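PDB 6QSR: beta-hydroxyacyl-(Acyl-carrier-protein) dehydratase FabA/FabZ from Xenorhabdus doucetiae, which probably acts as a hotdog-fold 3-hydroxyacyl-ACP dehydratase, forming a dehydratase heterocomplex in the type II polyketide synthase pathway to aryl polyene pigments. Local coordinates for residues R30-E35 with I87-G92; V39-V44 with M83-G88; A101-G106 with T161-K166. All coordinates share one frame; numbering follows the deposited sequence.

Contact 1 (R30-E35 with I87-G92); sequences RYLPHE and IGVWSG. With NA (sodium ion), chain C.
Y31 and L32 press against one side of helix 79-97 at G88 and G92, a turn apart, where the missing side chains let the loop reach the helix backbone. The polar contacts centre on Y31 O. It receives a CA-H...O contact from G92 CA at 3.3 Å, with an angle of 153° at the hydrogen. G88 O also lies near it, and as both oxygens are acceptors a water mediates: water 1 donates to Y31 O at 2.8 Å and to G88 O at 2.7 Å. G88 O thus serves the water as well as G92 N of its own helix. The apolar contacts come from both side chains. L32, its CG anti to the carbonyl carbon (chi1 -64°), drops CD2 onto the helix backbone, 3.4 Å from G88 C, while its CG meets V89 CG2 at 4.2 Å. The Y31 ring turns an edge to the helix, CD1 lying 3.8 Å from G92 C; V89 CG1 approaches the ring obliquely. Beyond the contact, Y31 OH is bonded to L26 N. Metal coordination occupies the loop itself: L32 O, at 2.4 Å from the sodium ion, H34 O and D29 O bind it together with waters 2 and 3. The arrangement is that of a backbone-carbonyl sodium site in a loop packed on the central helix of a hotdog fold.

Contact 2 (V39-V44 with M83-G88); sequences VLLEQV and MAQAIG
The amide of Q85 reaches across to L40 and is flanked on both sides: L40 CB lies above one face, 3.9 Å from OE1, and H34 CD2 lies on the opposite one, 3.6 Å from NE2. Around the rim of the group, Q85 OE1 accepts the backbone N-H of L40 at 2.7 Å. The bond is almost straight, 171° at the hydrogen, and the donor is tilted 20° from the carbonyl plane. L40 CD1 approaches the other end of the amide, 3.6 Å from Q85 NE2. That nitrogen is hydrogen-bonded to E81 OE2 and weakly to M38 O, so bonds at both ends fix the rotation of the buried amide. The central helix 79-97, the "sausage" of the hotdog fold, is thus stitched to the loop entering strand 43-48. L41 supplies the apolar half. With CG anti to its carbonyl carbon (chi1 -52°), it runs past Q85 in the opposite direction and sets CD1 on the peptide between Q85 and A86, 3.6 Å from A86 N. The same methyl lies 3.7 Å from Q85 CB, while A86 CB is a looser neighbour. L41 also packs on C54 of strand 51-57. Just after it, E42 and Q43 both face Q55 in a classic beta bulge, and A86 touches I129 and M131 of strand 126-133.

Contact 3 (A101-G106 with T161-K166); sequences ADSALG and TYQPNK
At the end of the antiparallel pair 107-116 and 152-162 of the hotdog sheet, S103 and L105, in the loop leading into one strand, meet Q163, P164 and K166 as the chain leaves the other. A water bridges the two: water 4 accepts from S103 OG at 2.8 Å and from L105 N at 3.2 Å, and donates to P164 O at 2.7 Å, so the S103 hydroxyl proton points to the water. S103 places OG there by holding it opposite the backbone N (chi1 165°). The same OG touches the aliphatic part of Q163, 3.3 Å from CG. L105 O lies close against Q163 CG, at 3.1 Å. L105 fills the other half of the contact. Its CB lies 3.7 Å from P164 O, and CD1 extends past the proline to K166 CA, also at 3.7 Å, where helix 166-174 begins. Within 161-166, P164 CD sits over the centre of the Y162 ring, 4.2 Å above its plane. L105 also packs on V35 of the AMP-dependent synthetase and ligase chain, whose V35 O accepts a hydrogen bond from K166 NZ. Helix 79-97 lies alongside, with R95 against both S103 and Q163, while backbone bonds between Y162 and M107 continue the strand pairing and P164 leans on M107 of strand 107-116.

Overall arrangement
From the N terminus, the sodium-binding loop 30-35 comes first, followed by 39-44, which leads into strand 43-48; both meet helix 79-97. Contact 2 opens later than contact 1, and both close on the same stretch of that helix, at 83-88 and 87-92, sharing I87 and G88. H34 packs against V39 and Y31 against V44, joining the two. Contact 3 opens only after the helix, at 101-106, and spans most of the remaining sheet before closing at 161-166. P33 packs on S103 and A104, and I87 on T161, so the loops, central helix and strand ends form one continuous block.

Contact 1 (R30-E35 with I87-G92)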
ATOM      1  N   ARG B  30      -5.105 -16.072   7.587  1.00 30.57           N
ATOM      2  CA  ARG B  30      -4.234 -17.233   7.845  1.00 32.09           C
ATOM      3  C   ARG B  30      -3.104 -17.432   6.811  1.00 28.92           C
ATOM      4  O   ARG B  30      -2.114 -18.102   7.099  1.00 28.38           O
ATOM      5  CB  ARG B  30      -5.068 -18.521   7.949  1.00 36.25           C
ATOM      6  CG  ARG B  30      -6.152 -18.513   9.025  1.00 41.65           C
ATOM      7  CD  ARG B  30      -5.591 -18.390  10.434  1.00 49.19           C
ATOM      8  NE  ARG B  30      -6.633 -18.589  11.445  1.00 57.31           N
ATOM      9  CZ  ARG B  30      -7.100 -19.772  11.859  1.00 64.09           C
ATOM     10  NH1 ARG B  30      -8.055 -19.810  12.786  1.00 67.65           N
ATOM     11  NH2 ARG B  30      -6.630 -20.921  11.359  1.00 63.04           N
ATOM     12  N   TYR B  31      -3.255 -16.853   5.619  1.00 27.46           N
ATOM     13  CA  TYR B  31      -2.225 -16.889   4.579  1.00 26.61           C
ATOM     14  C   TYR B  31      -1.226 -15.711   4.614  1.00 26.74           C
ATOM     15  O   TYR B  31      -0.273 -15.696   3.827  1.00 26.71           O
ATOM     16  CB  TYR B  31      -2.893 -16.939   3.200  1.00 25.42           C
ATOM     17  CG  TYR B  31      -3.773 -18.153   2.986  1.00 26.70           C
ATOM     18  CD1 TYR B  31      -3.213 -19.418   2.787  1.00 27.67           C
ATOM     19  CD2 TYR B  31      -5.165 -18.039   2.962  1.00 28.73           C
ATOM     20  CE1 TYR B  31      -4.013 -20.534   2.577  1.00 28.13           C
ATOM     21  CE2 TYR B  31      -5.975 -19.147   2.751  1.00 28.90           C
ATOM     22  CZ  TYR B  31      -5.400 -20.391   2.562  1.00 29.05           C
ATOM     23  OH  TYR B  31      -6.213 -21.482   2.359  1.00 28.52           O
ATOM     24  N   LEU B  32      -1.443 -14.741   5.506  1.00 25.92           N
ATOM     25  CA  LEU B  32      -0.629 -13.520   5.587  1.00 24.11           C
ATOM     26  C   LEU B  32       0.116 -13.397   6.911  1.00 24.13           C
ATOM     27  O   LEU B  32      -0.407 -13.808   7.945  1.00 25.99           O
ATOM     28  CB  LEU B  32      -1.539 -12.291   5.441  1.00 21.38           C
ATOM     29  CG  LEU B  32      -2.241 -12.168   4.083  1.00 20.14           C
ATOM     30  CD1 LEU B  32      -3.315 -11.093   4.126  1.00 20.85           C
ATOM     31  CD2 LEU B  32      -1.217 -11.865   3.010  1.00 19.60           C
ATOM     32  N   PRO B  33       1.315 -12.779   6.899  1.00 23.92           N
ATOM     33  CA  PRO B  33       1.921 -12.393   8.180  1.00 26.14           C
ATOM     34  C   PRO B  33       1.118 -11.284   8.886  1.00 27.11           C
ATOM     35  O   PRO B  33       1.159 -11.174  10.108  1.00 27.72           O
ATOM     36  CB  PRO B  33       3.313 -11.910   7.778  1.00 25.18           C
ATOM     37  CG  PRO B  33       3.189 -11.478   6.359  1.00 23.43           C
ATOM     38  CD  PRO B  33       2.100 -12.303   5.743  1.00 22.48           C
ATOM     39  N   HIS B  34       0.384 -10.500   8.092  1.00 27.02           N
ATOM     40  CA  HIS B  34      -0.516  -9.436   8.553  1.00 24.80           C
ATOM     41  C   HIS B  34      -1.527  -9.963   9.552  1.00 26.29           C
ATOM     42  O   HIS B  34      -1.945 -11.122   9.462  1.00 26.80           O
ATOM     43  CB  HIS B  34      -1.324  -8.833   7.384  1.00 20.53           C
ATOM     44  CG  HIS B  34      -0.491  -8.331   6.243  1.00 19.74           C
ATOM     45  ND1 HIS B  34       0.294  -9.162   5.472  1.00 19.35           N
ATOM     46  CD2 HIS B  34      -0.366  -7.093   5.710  1.00 18.39           C
ATOM     47  CE1 HIS B  34       0.886  -8.453   4.527  1.00 19.44           C
ATOM     48  NE2 HIS B  34       0.509  -7.195   4.656  1.00 18.92           N
ATOM     49  N   GLU B  35      -1.919  -9.105  10.488  1.00 26.68           N
ATOM     50  CA  GLU B  35      -3.031  -9.370  11.393  1.00 28.93           C
ATOM     51  C   GLU B  35      -3.938  -8.147  11.449  1.00 27.99           C
ATOM     52  O   GLU B  35      -3.503  -7.027  11.142  1.00 26.27           O
ATOM     53  CB  GLU B  35      -2.506  -9.713  12.791  1.00 30.85           C
ATOM     54  CG  GLU B  35      -1.780 -11.046  12.833  1.00 32.08           C
ATOM     55  CD  GLU B  35      -1.287 -11.435  14.213  1.00 37.19           C
ATOM     56  OE1 GLU B  35      -1.481 -10.661  15.176  1.00 39.17           O
ATOM     57  OE2 GLU B  35      -0.698 -12.532  14.326  1.00 39.55           O
ATOM     58  N   ILE B  87      -1.213 -10.804  -3.417  1.00 17.92           N
ATOM     59  CA  ILE B  87       0.055 -11.455  -3.738  1.00 18.43           C
ATOM     60  C   ILE B  87       0.542 -12.206  -2.498  1.00 20.13           C
ATOM     61  O   ILE B  87       1.053 -13.330  -2.602  1.00 21.77           O
ATOM     62  CB  ILE B  87       1.133 -10.443  -4.230  1.00 17.72           C
ATOM     63  CG1 ILE B  87       0.718  -9.793  -5.557  1.00 16.85           C
ATOM     64  CG2 ILE B  87       2.488 -11.136  -4.401  1.00 19.87           C
ATOM     65  CD1 ILE B  87       1.465  -8.507  -5.863  1.00 16.74           C
ATOM     66  N   GLY B  88       0.389 -11.575  -1.334  1.00 19.58           N
ATOM     67  CA  GLY B  88       0.663 -12.210  -0.043  1.00 19.25           C
ATOM     68  C   GLY B  88      -0.106 -13.498   0.205  1.00 20.33           C
ATOM     69  O   GLY B  88       0.461 -14.470   0.719  1.00 22.27           O
ATOM     70  N   VAL B  89      -1.387 -13.505  -0.164  1.00 20.19           N
ATOM     71  CA  VAL B  89      -2.234 -14.695  -0.063  1.00 20.69           C
ATOM     72  C   VAL B  89      -1.699 -15.796  -0.989  1.00 20.36           C
ATOM     73  O   VAL B  89      -1.576 -16.948  -0.567  1.00 21.65           O
ATOM     74  CB  VAL B  89      -3.715 -14.378  -0.389  1.00 20.07           C
ATOM     75  CG1 VAL B  89      -4.540 -15.653  -0.561  1.00 19.17           C
ATOM     76  CG2 VAL B  89      -4.328 -13.488   0.695  1.00 19.34           C
ATOM     77  N   TRP B  90      -1.387 -15.436  -2.237  1.00 19.02           N
ATOM     78  CA  TRP B  90      -0.753 -16.359  -3.182  1.00 21.12           C
ATOM     79  C   TRP B  90       0.461 -17.077  -2.589  1.00 22.41           C
ATOM     80  O   TRP B  90       0.512 -18.310  -2.605  1.00 22.24           O
ATOM     81  CB  TRP B  90      -0.368 -15.646  -4.481  1.00 21.83           C
ATOM     82  CG  TRP B  90       0.213 -16.555  -5.514  1.00 22.83           C
ATOM     83  CD1 TRP B  90      -0.468 -17.268  -6.456  1.00 22.52           C
ATOM     84  CD2 TRP B  90       1.597 -16.851  -5.705  1.00 24.71           C
ATOM     85  NE1 TRP B  90       0.408 -17.980  -7.231  1.00 24.97           N
ATOM     86  CE2 TRP B  90       1.685 -17.752  -6.784  1.00 25.37           C
ATOM     87  CE3 TRP B  90       2.775 -16.456  -5.054  1.00 27.02           C
ATOM     88  CZ2 TRP B  90       2.907 -18.263  -7.234  1.00 28.83           C
ATOM     89  CZ3 TRP B  90       3.991 -16.954  -5.508  1.00 29.38           C
ATOM     90  CH2 TRP B  90       4.047 -17.856  -6.582  1.00 29.29           C
ATOM     91  N   SER B  91       1.420 -16.316  -2.057  1.00 23.92           N
ATOM     92  CA  SER B  91       2.639 -16.919  -1.517  1.00 26.67           C
ATOM     93  C   SER B  91       2.354 -17.715  -0.250  1.00 24.62           C
ATOM     94  O   SER B  91       2.938 -18.781  -0.054  1.00 24.62           O
ATOM     95  CB  SER B  91       3.732 -15.877  -1.267  1.00 33.44           C
ATOM     96  OG  SER B  91       3.267 -14.840  -0.433  1.00 39.89           O
ATOM     97  N   GLY B  92       1.441 -17.219   0.583  1.00 23.34           N
ATOM     98  CA  GLY B  92       1.013 -17.934   1.785  1.00 25.14           C
ATOM     99  C   GLY B  92       0.401 -19.298   1.525  1.00 25.35           C
ATOM    100  O   GLY B  92       0.743 -20.270   2.206  1.00 25.59           O
TER
HETATM  101 NA    NA C 201      -2.141 -13.405   9.599  1.00 33.12          NA
HETATM  102  O   HOH W   1       2.083 -14.558   2.858  1.00 31.81           O
HETATM  103  O   HOH W   2      -3.877 -13.567  11.304  1.00 34.78           O
HETATM  104  O   HOH W   3      -0.849 -14.458  11.065  1.00 34.34           O

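Contact 2 (V39-V44 with M83-G88)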
ATOM      1  N   VAL B  39      -5.310  -6.394   7.834  1.00 25.10           N
ATOM      2  CA  VAL B  39      -5.692  -7.309   6.761  1.00 23.60           C
ATOM      3  C   VAL B  39      -6.830  -6.620   6.043  1.00 23.15           C
ATOM      4  O   VAL B  39      -7.885  -6.380   6.637  1.00 24.25           O
ATOM      5  CB  VAL B  39      -6.147  -8.677   7.290  1.00 22.63           C
ATOM      6  CG1 VAL B  39      -6.658  -9.557   6.153  1.00 20.84           C
ATOM      7  CG2 VAL B  39      -5.011  -9.355   8.035  1.00 21.94           C
ATOM      8  N   LEU B  40      -6.618  -6.312   4.767  1.00 21.28           N
ATOM      9  CA  LEU B  40      -7.562  -5.533   3.982  1.00 21.44           C
ATOM     10  C   LEU B  40      -8.286  -6.385   2.925  1.00 20.92           C
ATOM     11  O   LEU B  40      -8.778  -5.855   1.942  1.00 22.01           O
ATOM     12  CB  LEU B  40      -6.843  -4.333   3.339  1.00 22.45           C
ATOM     13  CG  LEU B  40      -6.663  -3.119   4.260  1.00 22.08           C
ATOM     14  CD1 LEU B  40      -5.493  -3.301   5.222  1.00 19.85           C
ATOM     15  CD2 LEU B  40      -6.488  -1.847   3.448  1.00 21.26           C
ATOM     16  N   LEU B  41      -8.358  -7.699   3.146  1.00 20.25           N
ATOM     17  CA  LEU B  41      -9.148  -8.604   2.306  1.00 19.44           C
ATOM     18  C   LEU B  41     -10.038  -9.436   3.217  1.00 19.51           C
ATOM     19  O   LEU B  41      -9.729  -9.612   4.392  1.00 21.94           O
ATOM     20  CB  LEU B  41      -8.243  -9.518   1.469  1.00 18.94           C
ATOM     21  CG  LEU B  41      -7.142  -8.853   0.639  1.00 17.15           C
ATOM     22  CD1 LEU B  41      -6.173  -9.899   0.100  1.00 16.84           C
ATOM     23  CD2 LEU B  41      -7.754  -8.049  -0.494  1.00 17.06           C
ATOM     24  N   GLU B  42     -11.125  -9.955   2.661  1.00 20.54           N
ATOM     25  CA  GLU B  42     -12.111 -10.741   3.415  1.00 23.03           C
ATOM     26  C   GLU B  42     -12.255 -12.199   2.973  1.00 24.23           C
ATOM     27  O   GLU B  42     -12.573 -13.040   3.796  1.00 24.99           O
ATOM     28  CB  GLU B  42     -13.469 -10.030   3.373  1.00 24.13           C
ATOM     29  CG  GLU B  42     -13.465  -8.760   4.215  1.00 25.18           C
ATOM     30  CD  GLU B  42     -14.706  -7.896   4.078  1.00 28.50           C
ATOM     31  OE1 GLU B  42     -15.385  -7.939   3.030  1.00 30.79           O
ATOM     32  OE2 GLU B  42     -14.989  -7.139   5.034  1.00 30.20           O
ATOM     33  N   GLN B  43     -12.013 -12.504   1.698  1.00 25.75           N
ATOM     34  CA  GLN B  43     -12.304 -13.831   1.159  1.00 27.76           C
ATOM     35  C   GLN B  43     -11.273 -14.253   0.100  1.00 25.83           C
ATOM     36  O   GLN B  43     -10.984 -13.476  -0.816  1.00 23.83           O
ATOM     37  CB  GLN B  43     -13.700 -13.784   0.539  1.00 32.15           C
ATOM     38  CG  GLN B  43     -14.277 -15.113   0.090  1.00 41.98           C
ATOM     39  CD  GLN B  43     -15.333 -15.667   1.027  1.00 50.24           C
ATOM     40  OE1 GLN B  43     -15.189 -15.624   2.253  1.00 55.38           O
ATOM     41  NE2 GLN B  43     -16.406 -16.200   0.449  1.00 52.78           N
ATOM     42  N   VAL B  44     -10.721 -15.466   0.235  1.00 22.79           N
ATOM     43  CA  VAL B  44      -9.953 -16.099  -0.855  1.00 21.60           C
ATOM     44  C   VAL B  44     -10.976 -16.789  -1.760  1.00 21.08           C
ATOM     45  O   VAL B  44     -11.742 -17.629  -1.293  1.00 23.79           O
ATOM     46  CB  VAL B  44      -8.931 -17.153  -0.364  1.00 20.66           C
ATOM     47  CG1 VAL B  44      -8.044 -17.620  -1.509  1.00 21.04           C
ATOM     48  CG2 VAL B  44      -8.052 -16.598   0.737  1.00 20.09           C
ATOM     49  N   MET B  83      -4.027  -5.175  -3.665  1.00 18.98           N
ATOM     50  CA  MET B  83      -3.259  -5.984  -4.632  1.00 20.83           C
ATOM     51  C   MET B  83      -2.030  -6.646  -4.012  1.00 20.41           C
ATOM     52  O   MET B  83      -1.744  -7.824  -4.286  1.00 21.35           O
ATOM     53  CB  MET B  83      -2.869  -5.141  -5.843  1.00 23.15           C
ATOM     54  CG  MET B  83      -4.035  -4.873  -6.775  1.00 25.66           C
ATOM     55  SD  MET B  83      -3.558  -3.888  -8.212  1.00 34.11           S
ATOM     56  CE  MET B  83      -3.814  -2.245  -7.591  1.00 33.52           C
ATOM     57  N   ALA B  84      -1.326  -5.899  -3.165  1.00 19.45           N
ATOM     58  CA  ALA B  84      -0.161  -6.415  -2.451  1.00 18.99           C
ATOM     59  C   ALA B  84      -0.534  -7.591  -1.562  1.00 19.12           C
ATOM     60  O   ALA B  84       0.152  -8.629  -1.564  1.00 18.72           O
ATOM     61  CB  ALA B  84       0.484  -5.317  -1.619  1.00 19.33           C
ATOM     62  N   GLN B  85      -1.632  -7.444  -0.828  1.00 18.03           N
ATOM     63  CA  GLN B  85      -2.088  -8.511   0.058  1.00 19.45           C
ATOM     64  C   GLN B  85      -2.582  -9.735  -0.698  1.00 18.52           C
ATOM     65  O   GLN B  85      -2.384 -10.844  -0.227  1.00 20.11           O
ATOM     66  CB  GLN B  85      -3.130  -8.005   1.057  1.00 18.95           C
ATOM     67  CG  GLN B  85      -2.484  -7.162   2.139  1.00 21.09           C
ATOM     68  CD  GLN B  85      -3.427  -6.755   3.249  1.00 20.85           C
ATOM     69  OE1 GLN B  85      -4.441  -7.411   3.502  1.00 22.48           O
ATOM     70  NE2 GLN B  85      -3.093  -5.668   3.926  1.00 21.49           N
ATOM     71  N   ALA B  86      -3.179  -9.543  -1.875  1.00 17.75           N
ATOM     72  CA  ALA B  86      -3.548 -10.669  -2.729  1.00 18.19           C
ATOM     73  C   ALA B  86      -2.320 -11.488  -3.133  1.00 18.29           C
ATOM     74  O   ALA B  86      -2.373 -12.716  -3.135  1.00 18.65           O
ATOM     75  CB  ALA B  86      -4.301 -10.196  -3.970  1.00 16.64           C
ATOM     76  N   ILE B  87      -1.213 -10.804  -3.417  1.00 17.92           N
ATOM     77  CA  ILE B  87       0.055 -11.455  -3.738  1.00 18.43           C
ATOM     78  C   ILE B  87       0.542 -12.206  -2.498  1.00 20.13           C
ATOM     79  O   ILE B  87       1.053 -13.330  -2.602  1.00 21.77           O
ATOM     80  CB  ILE B  87       1.133 -10.443  -4.230  1.00 17.72           C
ATOM     81  CG1 ILE B  87       0.718  -9.793  -5.557  1.00 16.85           C
ATOM     82  CG2 ILE B  87       2.488 -11.136  -4.401  1.00 19.87           C
ATOM     83  CD1 ILE B  87       1.465  -8.507  -5.863  1.00 16.74           C
ATOM     84  N   GLY B  88       0.389 -11.575  -1.334  1.00 19.58           N
ATOM     85  CA  GLY B  88       0.663 -12.210  -0.043  1.00 19.25           C
ATOM     86  C   GLY B  88      -0.106 -13.498   0.205  1.00 20.33           C
ATOM     87  O   GLY B  88       0.461 -14.470   0.719  1.00 22.27           O
TER

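Contact 3 (A101-G106 with T161-K166)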
ATOM      1  N   ALA B 101       7.528 -23.100   6.371  1.00 51.48           N
ATOM      2  CA  ALA B 101       7.249 -22.207   7.500  1.00 45.83           C
ATOM      3  C   ALA B 101       6.490 -20.975   7.011  1.00 45.61           C
ATOM      4  O   ALA B 101       6.754 -20.481   5.916  1.00 44.39           O
ATOM      5  CB  ALA B 101       8.545 -21.788   8.181  1.00 39.60           C
ATOM      6  N   ASP B 102       5.537 -20.502   7.815  1.00 45.84           N
ATOM      7  CA  ASP B 102       4.782 -19.286   7.498  1.00 46.12           C
ATOM      8  C   ASP B 102       5.728 -18.090   7.392  1.00 40.31           C
ATOM      9  O   ASP B 102       6.645 -17.957   8.197  1.00 38.73           O
ATOM     10  CB  ASP B 102       3.728 -18.999   8.579  1.00 50.02           C
ATOM     11  CG  ASP B 102       2.628 -20.056   8.639  1.00 57.39           C
ATOM     12  OD1 ASP B 102       1.794 -19.980   9.567  1.00 64.83           O
ATOM     13  OD2 ASP B 102       2.588 -20.956   7.772  1.00 61.11           O
ATOM     14  N   SER B 103       5.524 -17.245   6.383  1.00 37.75           N
ATOM     15  CA  SER B 103       6.230 -15.964   6.299  1.00 36.16           C
ATOM     16  C   SER B 103       5.800 -15.081   7.476  1.00 34.07           C
ATOM     17  O   SER B 103       4.627 -15.085   7.853  1.00 31.79           O
ATOM     18  CB  SER B 103       5.929 -15.259   4.972  1.00 36.48           C
ATOM     19  OG  SER B 103       6.308 -13.895   5.014  1.00 37.40           O
ATOM     20  N   ALA B 104       6.760 -14.367   8.066  1.00 33.35           N
ATOM     21  CA  ALA B 104       6.507 -13.426   9.164  1.00 30.73           C
ATOM     22  C   ALA B 104       6.534 -11.963   8.720  1.00 27.61           C
ATOM     23  O   ALA B 104       6.178 -11.078   9.503  1.00 27.17           O
ATOM     24  CB  ALA B 104       7.524 -13.645  10.283  1.00 29.82           C
ATOM     25  N   LEU B 105       6.948 -11.710   7.477  1.00 28.63           N
ATOM     26  CA  LEU B 105       7.140 -10.354   6.971  1.00 31.53           C
ATOM     27  C   LEU B 105       6.830 -10.296   5.496  1.00 30.70           C
ATOM     28  O   LEU B 105       7.129 -11.231   4.763  1.00 29.25           O
ATOM     29  CB  LEU B 105       8.594  -9.922   7.148  1.00 33.40           C
ATOM     30  CG  LEU B 105       9.097  -9.663   8.564  1.00 34.25           C
ATOM     31  CD1 LEU B 105      10.615  -9.727   8.584  1.00 39.63           C
ATOM     32  CD2 LEU B 105       8.586  -8.330   9.086  1.00 33.99           C
ATOM     33  N   GLY B 106       6.263  -9.176   5.066  1.00 30.25           N
ATOM     34  CA  GLY B 106       5.998  -8.925   3.652  1.00 30.87           C
ATOM     35  C   GLY B 106       6.289  -7.474   3.356  1.00 31.53           C
ATOM     36  O   GLY B 106       6.014  -6.601   4.179  1.00 29.45           O
ATOM     37  N   THR B 161       7.130  -7.276  -5.020  1.00 24.96           N
ATOM     38  CA  THR B 161       7.111  -7.591  -3.590  1.00 25.87           C
ATOM     39  C   THR B 161       8.380  -8.312  -3.151  1.00 27.22           C
ATOM     40  O   THR B 161       9.148  -8.798  -3.976  1.00 26.59           O
ATOM     41  CB  THR B 161       5.914  -8.487  -3.251  1.00 28.65           C
ATOM     42  OG1 THR B 161       5.901  -9.608  -4.142  1.00 30.11           O
ATOM     43  CG2 THR B 161       4.605  -7.702  -3.370  1.00 31.23           C
ATOM     44  N   TYR B 162       8.573  -8.378  -1.837  1.00 31.26           N
ATOM     45  CA  TYR B 162       9.784  -8.927  -1.226  1.00 35.56           C
ATOM     46  C   TYR B 162       9.393  -9.503   0.127  1.00 33.91           C
ATOM     47  O   TYR B 162       8.667  -8.864   0.894  1.00 28.84           O
ATOM     48  CB  TYR B 162      10.823  -7.805  -1.113  1.00 41.38           C
ATOM     49  CG  TYR B 162      12.114  -8.060  -0.344  1.00 47.60           C
ATOM     50  CD1 TYR B 162      12.791  -9.283  -0.405  1.00 48.44           C
ATOM     51  CD2 TYR B 162      12.701  -7.022   0.391  1.00 51.34           C
ATOM     52  CE1 TYR B 162      13.987  -9.472   0.288  1.00 49.01           C
ATOM     53  CE2 TYR B 162      13.889  -7.199   1.077  1.00 53.79           C
ATOM     54  CZ  TYR B 162      14.533  -8.416   1.021  1.00 54.72           C
ATOM     55  OH  TYR B 162      15.713  -8.562   1.718  1.00 60.90           O
ATOM     56  N   GLN B 163       9.856 -10.719   0.400  1.00 36.31           N
ATOM     57  CA  GLN B 163       9.472 -11.443   1.606  1.00 41.08           C
ATOM     58  C   GLN B 163      10.748 -11.844   2.350  1.00 40.62           C
ATOM     59  O   GLN B 163      11.223 -12.969   2.210  1.00 39.60           O
ATOM     60  CB  GLN B 163       8.601 -12.651   1.221  1.00 47.78           C
ATOM     61  CG  GLN B 163       7.402 -12.857   2.128  1.00 53.93           C
ATOM     62  CD  GLN B 163       6.384 -13.820   1.552  1.00 61.97           C
ATOM     63  OE1 GLN B 163       5.192 -13.511   1.484  1.00 67.47           O
ATOM     64  NE2 GLN B 163       6.848 -14.991   1.127  1.00 64.20           N
ATOM     65  N   PRO B 164      11.324 -10.906   3.126  1.00 41.16           N
ATOM     66  CA  PRO B 164      12.596 -11.176   3.788  1.00 40.12           C
ATOM     67  C   PRO B 164      12.433 -11.968   5.077  1.00 36.88           C
ATOM     68  O   PRO B 164      11.347 -11.971   5.667  1.00 29.49           O
ATOM     69  CB  PRO B 164      13.106  -9.774   4.116  1.00 45.01           C
ATOM     70  CG  PRO B 164      11.862  -9.000   4.395  1.00 44.17           C
ATOM     71  CD  PRO B 164      10.814  -9.561   3.470  1.00 42.56           C
ATOM     72  N   ASN B 165      13.513 -12.631   5.495  1.00 41.24           N
ATOM     73  CA  ASN B 165      13.651 -13.127   6.865  1.00 47.13           C
ATOM     74  C   ASN B 165      13.800 -11.931   7.792  1.00 39.54           C
ATOM     75  O   ASN B 165      14.225 -10.858   7.360  1.00 36.09           O
ATOM     76  CB  ASN B 165      14.902 -14.004   7.027  1.00 53.58           C
ATOM     77  CG  ASN B 165      14.777 -15.345   6.337  1.00 63.95           C
ATOM     78  OD1 ASN B 165      14.334 -15.429   5.193  1.00 70.58           O
ATOM     79  ND2 ASN B 165      15.184 -16.405   7.027  1.00 65.96           N
ATOM     80  N   LYS B 166      13.479 -12.134   9.069  1.00 35.01           N
ATOM     81  CA  LYS B 166      13.718 -11.128  10.111  1.00 35.22           C
ATOM     82  C   LYS B 166      15.197 -10.708  10.191  1.00 37.00           C
ATOM     83  O   LYS B 166      15.491  -9.527  10.378  1.00 38.36           O
ATOM     84  CB  LYS B 166      13.231 -11.655  11.467  1.00 35.30           C
ATOM     85  CG  LYS B 166      13.554 -10.795  12.679  1.00 36.96           C
ATOM     86  CD  LYS B 166      12.920  -9.417  12.613  1.00 38.41           C
ATOM     87  CE  LYS B 166      13.106  -8.710  13.948  1.00 40.17           C
ATOM     88  NZ  LYS B 166      12.482  -7.364  13.976  1.00 47.63           N
TER
HETATM   89  O   HOH W   4       8.946 -13.285   5.577  1.00 48.90           O